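Local structure of putative permease protein, ABC transporter (Porphyromonas gingivalis, 3IS6) at residues T65-N73 against G126-S134. The protein is a putative ABC-transporter permease of the MacB/FtsX type, probably active in transport across the membrane, represented here by a fragment that includes its MacB-like periplasmic core domain. Numbering follows the deposited sequence. Where two conformers were deposited one is given.
With SO4 (sulfate ion), chain D.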
loop_
_atom_site.group_PDB
_atom_site.type_symbol
_atom_site.label_atom_id
_atom_site.label_comp_id
_atom_site.label_asym_id
_atom_site.label_seq_id
_atom_site.Cartn_x
_atom_site.Cartn_y
_atom_site.Cartn_z
ATOM N N THR A 65 3.908 5.486 13.812
ATOM C CA THR A 65 3.234 5.137 15.025
ATOM C C THR A 65 1.736 5.150 14.861
ATOM O O THR A 65 1.187 6.076 14.380
ATOM C CB THR A 65 3.650 6.072 16.136
ATOM O OG1 THR A 65 5.046 5.934 16.366
ATOM C CG2 THR A 65 2.961 5.737 17.366
ATOM N N SER A 66 1.087 4.081 15.261
ATOM C CA SER A 66 -0.360 3.972 15.184
ATOM C C SER A 66 -0.887 3.124 16.328
ATOM O O SER A 66 -0.135 2.557 17.029
ATOM C CB SER A 66 -0.810 3.432 13.847
ATOM O OG SER A 66 -0.737 2.058 13.814
ATOM N N LYS A 67 -2.187 3.057 16.481
ATOM C CA LYS A 67 -2.783 2.358 17.589
ATOM C C LYS A 67 -3.309 0.998 17.189
ATOM O O LYS A 67 -3.950 0.879 16.201
ATOM C CB LYS A 67 -3.879 3.187 18.190
ATOM C CG LYS A 67 -3.377 4.193 19.109
ATOM C CD LYS A 67 -4.339 5.261 19.322
ATOM C CE LYS A 67 -3.856 6.187 20.427
ATOM N NZ LYS A 67 -4.959 7.007 20.970
HETATM N N MSE A 68 -2.976 -0.010 17.968
HETATM C CA MSE A 68 -3.388 -1.384 17.763
HETATM C C MSE A 68 -4.185 -1.880 18.967
HETATM O O MSE A 68 -3.833 -1.592 20.054
HETATM C CB MSE A 68 -2.191 -2.293 17.583
HETATM C CG MSE A 68 -1.286 -1.993 16.451
HETATM SE SE MSE A 68 -1.993 -2.185 14.724
HETATM C CE MSE A 68 -1.945 -3.986 14.528
ATOM N N ILE A 69 -5.243 -2.630 18.751
ATOM C CA ILE A 69 -5.991 -3.233 19.771
ATOM C C ILE A 69 -5.651 -4.736 19.874
ATOM O O ILE A 69 -5.690 -5.414 18.889
ATOM C CB ILE A 69 -7.504 -3.022 19.578
ATOM C CG1 ILE A 69 -7.818 -1.525 19.534
ATOM C CG2 ILE A 69 -8.285 -3.713 20.709
ATOM C CD1 ILE A 69 -9.269 -1.204 19.228
ATOM N N LEU A 70 -5.372 -5.215 21.064
ATOM C CA LEU A 70 -4.997 -6.602 21.253
ATOM C C LEU A 70 -6.191 -7.405 21.716
ATOM O O LEU A 70 -6.782 -7.075 22.672
ATOM C CB LEU A 70 -3.911 -6.699 22.292
ATOM C CG LEU A 70 -3.403 -8.070 22.667
ATOM C CD1 LEU A 70 -2.740 -8.747 21.545
ATOM C CD2 LEU A 70 -2.533 -7.984 23.859
ATOM N N GLU A 71 -6.575 -8.415 20.971
ATOM C CA GLU A 71 -7.643 -9.316 21.384
ATOM C C GLU A 71 -8.906 -8.558 21.769
ATOM O O GLU A 71 -9.533 -8.861 22.732
ATOM C CB GLU A 71 -7.200 -10.241 22.504
ATOM C CG GLU A 71 -6.182 -11.303 22.107
ATOM C CD GLU A 71 -6.702 -12.344 21.121
ATOM O OE1 GLU A 71 -7.897 -12.559 21.047
ATOM O OE2 GLU A 71 -5.923 -12.953 20.399
ATOM N N ASP A 72 -9.210 -7.523 21.021
ATOM C CA ASP A 72 -10.433 -6.800 21.145
ATOM C C ASP A 72 -10.587 -6.070 22.455
ATOM O O ASP A 72 -11.655 -5.706 22.780
ATOM C CB ASP A 72 -11.634 -7.721 20.956
ATOM C CG ASP A 72 -11.679 -8.360 19.588
ATOM O OD1 ASP A 72 -11.745 -7.656 18.611
ATOM O OD2 ASP A 72 -11.651 -9.570 19.477
ATOM N N ASN A 73 -9.528 -5.855 23.193
ATOM C CA ASN A 73 -9.635 -5.144 24.448
ATOM C C ASN A 73 -8.761 -3.902 24.589
ATOM O O ASN A 73 -9.212 -2.826 24.395
ATOM C CB ASN A 73 -9.389 -6.107 25.601
ATOM C CG ASN A 73 -9.665 -5.504 26.965
ATOM O OD1 ASN A 73 -10.188 -4.437 27.093
ATOM N ND2 ASN A 73 -9.286 -6.223 27.978
ATOM N N GLY A 126 0.913 -15.865 19.389
ATOM C CA GLY A 126 -0.322 -16.363 18.860
ATOM C C GLY A 126 -1.519 -15.472 19.058
ATOM O O GLY A 126 -2.526 -15.698 18.494
ATOM N N LYS A 127 -1.381 -14.421 19.828
ATOM C CA LYS A 127 -2.463 -13.476 20.007
ATOM C C LYS A 127 -2.708 -12.602 18.767
ATOM O O LYS A 127 -1.900 -12.504 17.888
ATOM C CB LYS A 127 -2.240 -12.652 21.251
ATOM C CG LYS A 127 -2.493 -13.392 22.512
ATOM C CD LYS A 127 -2.176 -12.576 23.720
ATOM C CE LYS A 127 -3.016 -12.956 24.903
ATOM N NZ LYS A 127 -2.671 -12.261 26.108
ATOM N N ARG A 128 -3.853 -11.979 18.720
ATOM C CA ARG A 128 -4.276 -11.258 17.548
ATOM C C ARG A 128 -4.415 -9.739 17.763
ATOM O O ARG A 128 -4.955 -9.314 18.741
ATOM C CB ARG A 128 -5.568 -11.842 17.011
ATOM C CG ARG A 128 -5.451 -13.261 16.510
ATOM C CD ARG A 128 -6.796 -13.958 16.451
ATOM N NE ARG A 128 -7.439 -14.003 17.756
ATOM C CZ ARG A 128 -8.368 -14.876 18.124
ATOM N NH1 ARG A 128 -8.792 -15.803 17.294
ATOM N NH2 ARG A 128 -8.881 -14.809 19.326
ATOM N N LEU A 129 -3.905 -8.986 16.810
ATOM C CA LEU A 129 -3.850 -7.539 16.810
ATOM C C LEU A 129 -4.613 -6.964 15.624
ATOM O O LEU A 129 -4.568 -7.500 14.570
ATOM C CB LEU A 129 -2.407 -7.071 16.656
ATOM C CG LEU A 129 -1.436 -7.043 17.804
ATOM C CD1 LEU A 129 -0.091 -6.715 17.383
ATOM C CD2 LEU A 129 -1.874 -6.064 18.765
ATOM N N ARG A 130 -5.286 -5.853 15.802
ATOM C CA ARG A 130 -5.795 -5.111 14.671
ATOM C C ARG A 130 -5.782 -3.605 14.892
ATOM O O ARG A 130 -5.719 -3.151 15.979
ATOM C CB ARG A 130 -7.146 -5.617 14.249
ATOM C CG ARG A 130 -8.228 -5.248 15.120
ATOM C CD ARG A 130 -9.536 -5.678 14.533
ATOM N NE ARG A 130 -9.651 -7.104 14.387
ATOM C CZ ARG A 130 -10.224 -7.874 15.278
ATOM N NH1 ARG A 130 -10.693 -7.329 16.362
ATOM N NH2 ARG A 130 -10.307 -9.175 15.106
ATOM N N PRO A 131 -5.831 -2.844 13.829
ATOM C CA PRO A 131 -5.750 -1.408 13.965
ATOM C C PRO A 131 -6.926 -0.956 14.760
ATOM O O PRO A 131 -7.979 -1.483 14.644
ATOM C CB PRO A 131 -5.856 -0.922 12.531
ATOM C CG PRO A 131 -5.482 -2.009 11.751
ATOM C CD PRO A 131 -5.932 -3.217 12.424
ATOM N N ALA A 132 -6.725 0.053 15.556
ATOM C CA ALA A 132 -7.721 0.436 16.502
ATOM C C ALA A 132 -9.035 0.806 15.846
ATOM O O ALA A 132 -10.047 0.593 16.405
ATOM C CB ALA A 132 -7.233 1.535 17.354
ATOM N N GLU A 133 -9.010 1.376 14.676
ATOM C CA GLU A 133 -10.244 1.874 14.108
ATOM C C GLU A 133 -10.927 0.929 13.130
ATOM O O GLU A 133 -11.958 1.242 12.609
ATOM C CB GLU A 133 -10.030 3.245 13.480
ATOM N N SER A 134 -10.339 -0.233 12.936
ATOM C CA SER A 134 -10.873 -1.247 12.069
ATOM C C SER A 134 -12.223 -1.794 12.505
ATOM O O SER A 134 -12.448 -2.032 13.641
ATOM C CB SER A 134 -9.895 -2.377 11.973
ATOM O OG SER A 134 -10.384 -3.354 11.144
HETATM S S SO4 D . -11.950 -1.688 8.114
HETATM O O1 SO4 D . -13.167 -1.557 8.866
HETATM O O2 SO4 D . -11.286 -0.390 8.057
HETATM O O3 SO4 D . -11.022 -2.654 8.711
HETATM O O4 SO4 D . -12.221 -2.100 6.744
#
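E71 and R128 meet side-on where strand 65-70 runs out into a turn. R128 NH2 gives a nearly straight bond to OE1 of E71 (3.0 Å), taken on the syn lone pair, while NE reaches OE2 at 3.2 Å, tilted out of both planes; carboxylate and guanidinium stand 43° apart. The same OE2 also accepts the backbone N of R128 at 2.8 Å, from the same face as NE, so three N-H groups of one residue fix the carboxylate. A bend at chi2 (-66°) helps turn the carboxylate of E71 back onto R128. One residue on, OD1 of D72 forms a salt bridge at the guanidinium edge of R130, in its plane, though NH1 comes in tilted from the carboxylate plane and the modelled 2.5 Å between OD1 and NH1 is too short to trust; the other two nitrogens of R130 bond to the carbonyls of D137 and R138, which set the group's position. Between the strands, I69 and R130 exchange N-H...O bonds in an antiparallel hydrogen-bonded pair. On the buried face L70 CD1 packs against CD2 of L129, and the twice-bent selenomethionine M68 crosses L129 at about a right angle, bringing CE to its CB (3.8 Å); M159 and I142 continue this apolar layer. Strand 128-131 lies between the end of long strand 54-70 and strand 140-146, bonded to the latter through L129 and I140, antiparallel to both within the mixed sheet of the MacB-like periplasmic core domain.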